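Local structure of NegoA.19184.a (Neisseria gonorrhoeae, 5UEB) at residues 101-106 with 111-116; 80-85 with 126-131; 13-18 with 49-54; 118-123 with 137-142. The protein is of unknown function but joins a five-stranded antiparallel beta half to a ferredoxin-like alpha/beta half, as a member of the DUF4265 family. All coordinates share one frame; numbering follows the deposited sequence.

Contact 1 of 4, residues 101-106 with 111-116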
# COMPACT_ATOMS: atom_id res chain seq x y z
N GLY B 101 14.77 -12.53 17.09
CA GLY B 101 13.94 -11.34 17.10
C GLY B 101 14.60 -10.20 17.86
O GLY B 101 15.34 -10.42 18.83
N LYS B 102 14.36 -8.98 17.40
CA LYS B 102 14.82 -7.77 18.07
C LYS B 102 13.60 -6.99 18.52
O LYS B 102 12.60 -6.94 17.80
CB LYS B 102 15.65 -6.90 17.12
CG LYS B 102 16.98 -7.52 16.70
CD LYS B 102 17.76 -6.57 15.81
CE LYS B 102 18.91 -7.28 15.10
NZ LYS B 102 19.57 -6.37 14.12
N ILE B 103 13.67 -6.42 19.72
CA ILE B 103 12.48 -5.80 20.30
C ILE B 103 12.69 -4.30 20.45
O ILE B 103 13.81 -3.81 20.64
CB ILE B 103 12.06 -6.46 21.63
CG1 ILE B 103 13.06 -6.14 22.74
CG2 ILE B 103 11.92 -7.97 21.46
CD1 ILE B 103 12.65 -6.69 24.09
N ARG B 104 11.59 -3.56 20.35
CA ARG B 104 11.54 -2.14 20.67
C ARG B 104 10.36 -1.91 21.60
O ARG B 104 9.23 -2.30 21.26
CB ARG B 104 11.38 -1.31 19.39
CG ARG B 104 11.41 0.20 19.66
CD ARG B 104 11.15 1.02 18.41
NE ARG B 104 11.05 2.43 18.75
CZ ARG B 104 10.73 3.39 17.89
NH1 ARG B 104 10.46 3.09 16.62
NH2 ARG B 104 10.66 4.65 18.30
N LYS B 105 10.60 -1.31 22.76
CA LYS B 105 9.56 -1.05 23.75
C LYS B 105 8.85 0.27 23.47
O LYS B 105 9.44 1.22 22.95
CB LYS B 105 10.16 -0.96 25.16
CG LYS B 105 10.85 -2.21 25.66
CD LYS B 105 11.57 -1.95 26.98
CE LYS B 105 10.61 -1.49 28.07
NZ LYS B 105 11.32 -1.23 29.36
N ASN B 106 7.57 0.33 23.85
CA ASN B 106 6.86 1.59 24.03
C ASN B 106 6.22 1.51 25.41
O ASN B 106 5.10 1.02 25.56
CB ASN B 106 5.83 1.86 22.93
CG ASN B 106 5.27 3.27 23.00
OD1 ASN B 106 4.09 3.47 23.30
ND2 ASN B 106 6.12 4.25 22.77
N LEU B 111 5.41 -3.94 22.92
CA LEU B 111 6.62 -4.19 22.16
C LEU B 111 6.27 -4.28 20.69
O LEU B 111 5.21 -4.79 20.32
CB LEU B 111 7.23 -5.56 22.52
CG LEU B 111 7.98 -5.75 23.83
CD1 LEU B 111 8.40 -7.20 23.99
CD2 LEU B 111 9.19 -4.82 23.87
N SER B 112 7.16 -3.78 19.84
CA SER B 112 7.16 -4.15 18.44
C SER B 112 8.43 -4.95 18.18
O SER B 112 9.52 -4.55 18.61
CB SER B 112 7.08 -2.90 17.56
OG SER B 112 6.60 -3.21 16.28
N VAL B 113 8.27 -6.09 17.51
CA VAL B 113 9.32 -7.09 17.36
C VAL B 113 9.64 -7.27 15.89
O VAL B 113 8.73 -7.45 15.07
CB VAL B 113 8.89 -8.44 17.98
CG1 VAL B 113 10.01 -9.46 17.85
CG2 VAL B 113 8.47 -8.23 19.43
N ASN B 114 10.93 -7.24 15.56
CA ASN B 114 11.41 -7.54 14.22
C ASN B 114 11.86 -8.98 14.15
O ASN B 114 12.69 -9.41 14.97
CB ASN B 114 12.61 -6.66 13.85
CG ASN B 114 13.07 -6.91 12.44
OD1 ASN B 114 12.47 -6.42 11.49
ND2 ASN B 114 14.14 -7.71 12.30
N PHE B 115 11.35 -9.73 13.18
CA PHE B 115 11.83 -11.07 12.88
C PHE B 115 12.46 -11.12 11.50
O PHE B 115 11.83 -10.70 10.52
CB PHE B 115 10.70 -12.10 12.96
CG PHE B 115 10.20 -12.36 14.35
CD1 PHE B 115 10.97 -13.08 15.25
CD2 PHE B 115 8.96 -11.89 14.76
CE1 PHE B 115 10.52 -13.32 16.53
CE2 PHE B 115 8.50 -12.14 16.05
CZ PHE B 115 9.27 -12.86 16.93
N PRO B 116 13.67 -11.66 11.37
CA PRO B 116 14.29 -11.83 10.05
C PRO B 116 13.49 -12.82 9.21
O PRO B 116 12.63 -13.54 9.74
CB PRO B 116 15.68 -12.40 10.39
CG PRO B 116 15.92 -12.01 11.82
CD PRO B 116 14.57 -12.04 12.47

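Contact 2 of 4, residues 80-85 with 126-131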
# COMPACT_ATOMS: atom_id res chain seq x y z
N ILE B 80 5.91 -7.47 14.28
CA ILE B 80 4.81 -7.98 15.10
C ILE B 80 4.64 -7.02 16.26
O ILE B 80 5.61 -6.72 16.97
CB ILE B 80 5.11 -9.40 15.62
CG1 ILE B 80 5.42 -10.37 14.47
CG2 ILE B 80 3.94 -9.90 16.48
CD1 ILE B 80 4.29 -10.56 13.47
N ASN B 81 3.41 -6.54 16.47
CA ASN B 81 3.07 -5.70 17.62
C ASN B 81 2.50 -6.60 18.71
O ASN B 81 1.66 -7.46 18.42
CB ASN B 81 1.99 -4.67 17.29
CG ASN B 81 2.30 -3.81 16.06
OD1 ASN B 81 1.38 -3.44 15.33
ND2 ASN B 81 3.57 -3.44 15.86
N ILE B 82 2.94 -6.41 19.95
CA ILE B 82 2.49 -7.25 21.07
C ILE B 82 2.16 -6.34 22.24
O ILE B 82 2.98 -5.50 22.63
CB ILE B 82 3.56 -8.26 21.52
CG1 ILE B 82 4.10 -9.07 20.34
CG2 ILE B 82 2.99 -9.16 22.64
CD1 ILE B 82 5.24 -10.02 20.71
N VAL B 83 0.98 -6.52 22.82
CA VAL B 83 0.59 -5.77 24.01
C VAL B 83 0.20 -6.77 25.09
O VAL B 83 -0.42 -7.80 24.79
CB VAL B 83 -0.53 -4.76 23.72
CG1 VAL B 83 -1.77 -5.45 23.28
CG2 VAL B 83 -0.80 -3.90 24.94
N VAL B 84 0.58 -6.49 26.34
CA VAL B 84 0.32 -7.40 27.45
C VAL B 84 -0.43 -6.68 28.56
O VAL B 84 -0.45 -5.45 28.65
CB VAL B 84 1.59 -8.09 28.01
CG1 VAL B 84 2.20 -9.00 26.96
CG2 VAL B 84 2.61 -7.05 28.47
N LEU B 85 -1.06 -7.49 29.41
CA LEU B 85 -1.81 -6.95 30.54
C LEU B 85 -0.87 -6.36 31.59
O LEU B 85 -1.14 -5.28 32.13
CB LEU B 85 -2.66 -8.07 31.15
CG LEU B 85 -4.11 -7.77 31.50
CD1 LEU B 85 -4.83 -7.19 30.30
CD2 LEU B 85 -4.79 -9.04 31.98
N GLY B 126 2.37 -20.11 17.82
CA GLY B 126 1.70 -20.95 18.80
C GLY B 126 1.80 -20.40 20.21
O GLY B 126 0.83 -20.44 20.97
N ILE B 127 2.98 -19.88 20.57
CA ILE B 127 3.15 -19.30 21.90
C ILE B 127 2.30 -18.06 22.06
O ILE B 127 1.61 -17.88 23.07
CB ILE B 127 4.63 -19.00 22.19
CG1 ILE B 127 5.47 -20.27 22.05
CG2 ILE B 127 4.76 -18.40 23.58
CD1 ILE B 127 6.95 -20.02 22.26
N LEU B 128 2.34 -17.18 21.05
CA LEU B 128 1.49 -15.99 21.08
C LEU B 128 0.02 -16.37 21.20
O LEU B 128 -0.72 -15.76 21.97
CB LEU B 128 1.70 -15.17 19.81
CG LEU B 128 3.07 -14.52 19.65
CD1 LEU B 128 3.24 -13.96 18.24
CD2 LEU B 128 3.25 -13.42 20.69
N ASN B 129 -0.41 -17.37 20.43
CA ASN B 129 -1.82 -17.77 20.46
C ASN B 129 -2.24 -18.29 21.83
O ASN B 129 -3.34 -17.98 22.31
CB ASN B 129 -2.11 -18.80 19.38
CG ASN B 129 -2.19 -18.19 17.99
OD1 ASN B 129 -2.44 -16.99 17.84
ND2 ASN B 129 -2.00 -19.02 16.97
N ARG B 130 -1.40 -19.10 22.48
CA ARG B 130 -1.75 -19.62 23.80
C ARG B 130 -1.92 -18.49 24.81
O ARG B 130 -2.83 -18.53 25.65
CB ARG B 130 -0.69 -20.61 24.30
CG ARG B 130 -0.96 -22.06 23.94
CD ARG B 130 -0.07 -23.00 24.75
NE ARG B 130 -0.48 -23.10 26.16
CZ ARG B 130 -1.25 -24.06 26.65
NH1 ARG B 130 -1.71 -25.02 25.85
NH2 ARG B 130 -1.57 -24.07 27.93
N TYR B 131 -1.06 -17.48 24.75
CA TYR B 131 -1.19 -16.36 25.67
C TYR B 131 -2.39 -15.48 25.31
O TYR B 131 -3.02 -14.91 26.21
CB TYR B 131 0.12 -15.58 25.77
CG TYR B 131 1.14 -16.28 26.63
CD1 TYR B 131 0.81 -16.73 27.91
CD2 TYR B 131 2.44 -16.51 26.18
CE1 TYR B 131 1.74 -17.38 28.71
CE2 TYR B 131 3.38 -17.17 26.97
CZ TYR B 131 3.02 -17.59 28.24
OH TYR B 131 3.93 -18.24 29.04

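Contact 3 of 4, residues 13-18 with 49-54. With EDO (1,2-ethanediol), chain N; EDO (1,2-ethanediol), chain M.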
# COMPACT_ATOMS: atom_id res chain seq x y z
N LEU B 13 11.94 10.46 9.19
CA LEU B 13 10.80 10.43 8.29
C LEU B 13 9.52 10.34 9.12
O LEU B 13 9.47 9.62 10.11
CB LEU B 13 10.91 9.14 7.48
CG LEU B 13 10.01 8.98 6.28
CD1 LEU B 13 10.28 10.15 5.38
CD2 LEU B 13 10.38 7.68 5.63
N THR B 14 8.48 11.08 8.71
CA THR B 14 7.15 10.93 9.29
C THR B 14 6.29 10.02 8.41
O THR B 14 6.19 10.23 7.21
CB THR B 14 6.46 12.28 9.46
OG1 THR B 14 7.22 13.09 10.37
CG2 THR B 14 5.03 12.11 10.01
N VAL B 15 5.70 8.98 9.02
CA VAL B 15 4.74 8.11 8.35
C VAL B 15 3.35 8.50 8.83
O VAL B 15 3.05 8.40 10.02
CB VAL B 15 5.01 6.63 8.68
CG1 VAL B 15 4.03 5.73 7.91
CG2 VAL B 15 6.43 6.26 8.35
N VAL B 16 2.51 8.97 7.91
CA VAL B 16 1.11 9.23 8.21
C VAL B 16 0.32 7.95 7.93
O VAL B 16 0.51 7.31 6.89
CB VAL B 16 0.57 10.40 7.36
CG1 VAL B 16 -0.89 10.67 7.69
CG2 VAL B 16 1.39 11.65 7.60
N TYR B 17 -0.51 7.55 8.89
CA TYR B 17 -1.24 6.29 8.76
C TYR B 17 -2.56 6.41 9.51
O TYR B 17 -2.78 7.36 10.27
CB TYR B 17 -0.40 5.10 9.30
CG TYR B 17 -0.13 5.18 10.78
CD1 TYR B 17 0.87 6.00 11.29
CD2 TYR B 17 -0.88 4.43 11.68
CE1 TYR B 17 1.10 6.10 12.65
CE2 TYR B 17 -0.65 4.51 13.06
CZ TYR B 17 0.34 5.35 13.53
OH TYR B 17 0.56 5.44 14.89
N TYR B 18 -3.44 5.45 9.29
CA TYR B 18 -4.66 5.33 10.08
C TYR B 18 -4.44 4.27 11.14
O TYR B 18 -3.95 3.17 10.83
CB TYR B 18 -5.88 5.01 9.21
CG TYR B 18 -6.31 6.18 8.36
CD1 TYR B 18 -7.12 7.18 8.89
CD2 TYR B 18 -5.91 6.30 7.04
CE1 TYR B 18 -7.52 8.27 8.13
CE2 TYR B 18 -6.30 7.37 6.26
CZ TYR B 18 -7.11 8.35 6.81
OH TYR B 18 -7.50 9.42 6.04
N PRO B 49 1.60 0.51 10.02
CA PRO B 49 1.55 -0.83 9.43
C PRO B 49 2.34 -0.92 8.12
O PRO B 49 2.69 0.08 7.49
CB PRO B 49 0.05 -1.03 9.16
CG PRO B 49 -0.46 0.35 8.92
CD PRO B 49 0.33 1.25 9.84
N ASN B 50 2.62 -2.17 7.74
CA ASN B 50 3.19 -2.52 6.44
C ASN B 50 4.63 -2.05 6.26
O ASN B 50 5.08 -1.89 5.12
CB ASN B 50 2.30 -2.08 5.28
CG ASN B 50 0.87 -2.55 5.43
OD1 ASN B 50 -0.07 -1.75 5.41
ND2 ASN B 50 0.70 -3.84 5.61
N LEU B 51 5.36 -1.84 7.36
CA LEU B 51 6.74 -1.38 7.32
C LEU B 51 7.60 -2.18 8.30
O LEU B 51 7.12 -2.63 9.35
CB LEU B 51 6.84 0.12 7.66
CG LEU B 51 6.28 1.05 6.59
CD1 LEU B 51 6.23 2.48 7.13
CD2 LEU B 51 7.14 0.97 5.35
N ALA B 52 8.87 -2.36 7.94
CA ALA B 52 9.79 -3.11 8.78
C ALA B 52 11.16 -2.46 8.79
O ALA B 52 11.53 -1.71 7.88
CB ALA B 52 9.93 -4.56 8.30
N LEU B 53 11.90 -2.76 9.85
CA LEU B 53 13.31 -2.39 9.95
C LEU B 53 14.04 -2.74 8.66
O LEU B 53 13.88 -3.83 8.10
CB LEU B 53 13.92 -3.19 11.11
CG LEU B 53 15.42 -3.03 11.38
CD1 LEU B 53 15.71 -1.61 11.88
CD2 LEU B 53 15.90 -4.08 12.38
N ASN B 54 14.84 -1.78 8.18
CA ASN B 54 15.70 -1.92 7.01
C ASN B 54 14.93 -1.96 5.69
O ASN B 54 15.55 -2.17 4.64
CB ASN B 54 16.74 -3.04 7.15
CG ASN B 54 17.76 -2.72 8.22
OD1 ASN B 54 18.13 -1.56 8.40
ND2 ASN B 54 18.22 -3.74 8.94
C1 EDO N . 2.02 1.74 4.40
O1 EDO N . 2.81 1.39 3.26
C2 EDO N . 2.83 2.60 5.38
O2 EDO N . 2.03 2.91 6.52
C1 EDO M . 10.15 14.26 10.04
O1 EDO M . 9.03 14.41 9.16
C2 EDO M . 11.02 15.51 9.93
O2 EDO M . 11.55 15.59 8.60

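Contact 4 of 4, residues 118-123 with 137-142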
# COMPACT_ATOMS: atom_id res chain seq x y z
N LYS B 118 11.87 -15.88 7.60
CA LYS B 118 11.59 -17.25 7.99
C LYS B 118 11.55 -17.46 9.51
O LYS B 118 11.23 -18.57 9.94
CB LYS B 118 12.52 -18.30 7.34
CG LYS B 118 12.71 -18.11 5.85
CD LYS B 118 13.57 -19.21 5.25
CE LYS B 118 13.72 -19.01 3.75
NZ LYS B 118 14.32 -20.19 3.08
N LYS B 119 11.85 -16.45 10.32
CA LYS B 119 11.91 -16.66 11.76
C LYS B 119 10.55 -16.52 12.45
O LYS B 119 10.35 -17.10 13.52
CB LYS B 119 12.92 -15.70 12.40
CG LYS B 119 14.35 -15.94 11.97
CD LYS B 119 14.82 -17.31 12.40
CE LYS B 119 16.24 -17.54 11.94
NZ LYS B 119 16.80 -18.76 12.55
N TYR B 120 9.63 -15.75 11.87
CA TYR B 120 8.26 -15.69 12.38
C TYR B 120 7.52 -16.88 11.77
O TYR B 120 7.13 -16.85 10.60
CB TYR B 120 7.62 -14.37 11.99
CG TYR B 120 6.19 -14.23 12.47
CD1 TYR B 120 5.90 -14.12 13.83
CD2 TYR B 120 5.13 -14.21 11.57
CE1 TYR B 120 4.60 -14.02 14.29
CE2 TYR B 120 3.82 -14.09 12.02
CZ TYR B 120 3.57 -13.99 13.37
OH TYR B 120 2.26 -13.86 13.80
N ASN B 121 7.32 -17.93 12.57
CA ASN B 121 6.78 -19.18 12.06
C ASN B 121 5.68 -19.72 12.96
O ASN B 121 5.29 -19.06 13.94
CB ASN B 121 7.90 -20.20 11.83
CG ASN B 121 8.67 -20.54 13.11
OD1 ASN B 121 8.21 -20.28 14.21
ND2 ASN B 121 9.85 -21.15 12.94
N SER B 122 5.19 -20.92 12.66
CA SER B 122 4.07 -21.47 13.42
C SER B 122 4.45 -21.73 14.87
O SER B 122 3.60 -21.63 15.76
CB SER B 122 3.54 -22.73 12.73
OG SER B 122 4.52 -23.76 12.68
N ASP B 123 5.71 -22.08 15.13
CA ASP B 123 6.13 -22.30 16.51
C ASP B 123 6.03 -21.02 17.33
O ASP B 123 5.54 -21.03 18.46
CB ASP B 123 7.57 -22.83 16.54
CG ASP B 123 7.67 -24.29 16.13
OD1 ASP B 123 6.66 -25.01 16.20
OD2 ASP B 123 8.78 -24.72 15.75
N LEU B 137 -2.30 -11.40 26.54
CA LEU B 137 -1.72 -10.54 25.52
C LEU B 137 -2.58 -10.55 24.27
O LEU B 137 -3.44 -11.42 24.08
CB LEU B 137 -0.26 -10.89 25.17
CG LEU B 137 0.14 -12.14 24.36
CD1 LEU B 137 -0.21 -12.12 22.87
CD2 LEU B 137 1.63 -12.40 24.53
N SER B 138 -2.32 -9.56 23.42
CA SER B 138 -2.84 -9.50 22.06
C SER B 138 -1.69 -9.17 21.13
O SER B 138 -0.72 -8.52 21.53
CB SER B 138 -3.91 -8.40 21.92
OG SER B 138 -5.02 -8.68 22.75
N TYR B 139 -1.80 -9.60 19.88
CA TYR B 139 -0.74 -9.33 18.93
C TYR B 139 -1.32 -9.04 17.56
O TYR B 139 -2.45 -9.41 17.24
CB TYR B 139 0.31 -10.46 18.89
CG TYR B 139 -0.13 -11.73 18.18
CD1 TYR B 139 -0.90 -12.69 18.82
CD2 TYR B 139 0.24 -11.97 16.86
CE1 TYR B 139 -1.29 -13.85 18.17
CE2 TYR B 139 -0.15 -13.13 16.19
CZ TYR B 139 -0.90 -14.07 16.85
OH TYR B 139 -1.29 -15.22 16.19
N ARG B 140 -0.51 -8.36 16.75
CA ARG B 140 -0.89 -7.97 15.41
C ARG B 140 0.28 -8.20 14.47
O ARG B 140 1.43 -7.88 14.80
CB ARG B 140 -1.29 -6.49 15.40
CG ARG B 140 -1.58 -5.92 14.04
CD ARG B 140 -2.35 -4.62 14.18
NE ARG B 140 -3.66 -4.84 14.78
CZ ARG B 140 -4.77 -5.06 14.08
NH1 ARG B 140 -4.73 -5.10 12.75
NH2 ARG B 140 -5.92 -5.26 14.71
N GLU B 141 -0.02 -8.75 13.29
CA GLU B 141 0.96 -8.88 12.21
C GLU B 141 1.00 -7.56 11.45
O GLU B 141 0.29 -7.37 10.46
CB GLU B 141 0.61 -10.06 11.32
CG GLU B 141 0.71 -11.36 12.10
CD GLU B 141 0.22 -12.58 11.35
OE1 GLU B 141 0.57 -13.69 11.79
OE2 GLU B 141 -0.51 -12.45 10.34
N ALA B 142 1.83 -6.64 11.94
CA ALA B 142 1.88 -5.30 11.35
C ALA B 142 2.46 -5.35 9.95
O ALA B 142 1.99 -4.63 9.05
CB ALA B 142 2.70 -4.38 12.25

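Contact 1 of 4, residues 101-106 with 111-116
Ile103 and Val113 face each other as a non-hydrogen-bonded pair of an antiparallel hairpin, between the hydrogen-bonded pairs Lys102–Asn114 and Arg104–Ser112. Each of those two pairs is closed by two backbone bonds; Asn114 N to Lys102 O spans 2.8 Å, and Arg104 N to Ser112 O 2.9 Å. Weaker CH...O contacts supplement them, the closest from Gly101 CA to Asn114 O at 3.1 Å.

Apolar contacts hold the face bearing Ile103 and Leu111. With chi1 at 70°, Ile103 sends CG1 between its own N and carbonyl carbon, which carries CD1 to 3.9 Å from Leu111 CD2. Its CG2 branch lies alongside Val113 CG2, 4.0 Å away. Leu111 CD2 also meets the aliphatic part of Lys105, with CG at 3.6 Å, while the lysine amine goes on to a salt bridge with Glu108. Gly101, which has no side chain, lets the Phe115 ring come close, CD1 at 3.9 Å from Gly101 CA.

On the other face the long, extended Arg104 reaches Ile44 O, and the small Ser112 bonds Pro45 O. Strand 102-105 is the outer strand of its sheet, strand 110-115 pairs onward with strand 78-84, and Ile96 of helix 90-98 packs on Ile103, Val113 and Phe115.

Contact 2 of 4, residues 80-85 with 126-131
No polar bond joins Ile82 to Leu128; the shortest one within the two segments, Arg130 N to Gly126 O at 3.0 Å, belongs to the helix that carries the leucine. Bonds of this kind tie up backbone N-H and C=O groups within the helix, so that what segment 126-131 presents to the strand is the hydrocarbon side chain of Leu128.

Leu128 forks between two isoleucines. Its CD2 meets Ile82 CD1 at 3.9 Å, and its CD1 lies more loosely, 4.5 Å from Ile80 CG2. Standing two residues apart on strand 78-84, the isoleucines project from the same face of the sheet. Ile82 stretches out from the strand, chi2 176°, which makes CD1 its leading atom, and its chain crosses that of Leu128 at about a right angle. Ile80 is bent at chi2, -62°, and offers its CG2 branch instead. Beta-branched isoleucine suits an extended strand, whereas leucine, branched one carbon later, reaches out of a helix without crowding its backbone.

Leu92 of helix 90-98 and Tyr139 also pack on Leu128, and Phe88 covers Ile82. Across the two segments only methyl groups meet, all from buried residues, so the contact's stability probably comes from exclusion of water and dispersion rather than from directional bonds.

Contact 3 of 4, residues 13-18 with 49-54
With chi1 at 65°, Tyr17 holds its ring between its own backbone N and carbonyl carbon, a turn that sets CD2 3.9 Å from Pro49 CD. The tyrosine CB lies about as near to that same proline carbon, at 4.0 Å, and the two side chains lie at a slant to one another. Leu51 is extended at chi2, 171°, and meets Val15 tip to tip, its CD1 being 4.0 Å from Val15 CG2. A rigid proline suits a loop that lies against an aromatic ring, and branched Val15 and Leu51 fill the buried part of the contact.

Beside these pairs, against Val15, Leu51 and the Pro49 carbonyl, lies a 1,2-ethanediol, probably from the crystallisation liquor. Its O2 donates to Pro49 O over 3.1 Å, while its C2 rests 3.8 Å from Leu51 CD1. Asn50, a residue type that readily takes up the left-handed backbone conformation found here, turns the chain between Pro49 and Leu51.

Strand 10-18 pairs with strand 24-33, and Thr14 also shares backbone bonds with Leu66 and Phe68 of strand 65-73, bringing the first and last strands of the five-stranded sheet together. Segment 49-54 is part of the loop between strand 39-41 and strand 56-62, and Leu51 O accepts a bond from Thr79 of the other sheet.

Contact 4 of 4, residues 118-123 with 137-142
Tyr120 and Glu141 have CA atoms 10.0 Å apart, a gap that only long side chains can bridge. Tyr120 lies in the loop leading into helix 122-133, just before Asn121, the N-cap, whose OD1 accepts Leu124 N. Glu141 is the centre of an inverse gamma turn in strand 137-143, and the chain turns a corner at Ala142.

Tyr120 has CG anti to the backbone N, chi1 180°, and its ring extends toward the strand. Its OH donates to Glu141 OE1 over 2.6 Å, and OE1 receives the bond on its anti lone pair, away from the other oxygen. OE1 lies in the plane of the ring, at its edge, whereas the carboxylate itself stands nearly upright to the ring, at 83°. The glutamate's CG is 3.4 Å from the same Tyr120 OH. A second tyrosine flanks the hydroxyl, with Tyr139 CE2 at 3.5 Å from Tyr120 OH. OE1 also forms a salt bridge with Lys125; phenol and ammonium together would tend to stabilise the negative charge.

Ile80 of strand 78-84 packs on Tyr120. Tyr139 touches Leu128 and bonds Asn129 through its OH, tying strand 137-143 to helix 122-133, while along its edge the strand, an outermost one of the sheet, shares backbone bonds with strand 78-84.

How the contacts relate
Contacts 1, 2 and 4 belong to one beta-alpha-beta-beta-alpha-beta unit, whose sheet order gives it a ferredoxin-like fold. Contact 1 pairs two of its strands by backbone bonds and is partly buried. Contacts 2 and 4 both attach helix 122-133 and its approach to the sheet, but differently: contact 2 is buried and wholly apolar, while contact 4, at the surface, relies on a hydroxyl–carboxylate bond. Contact 3 is partly buried in the five-stranded half and mainly apolar. Its loop bridges the two halves: Asn50 N probably bonds Ala142 O of contact 4, and Leu53 touches Asn114 of contact 1. Phe115 and Tyr120 link contacts 1 and 4.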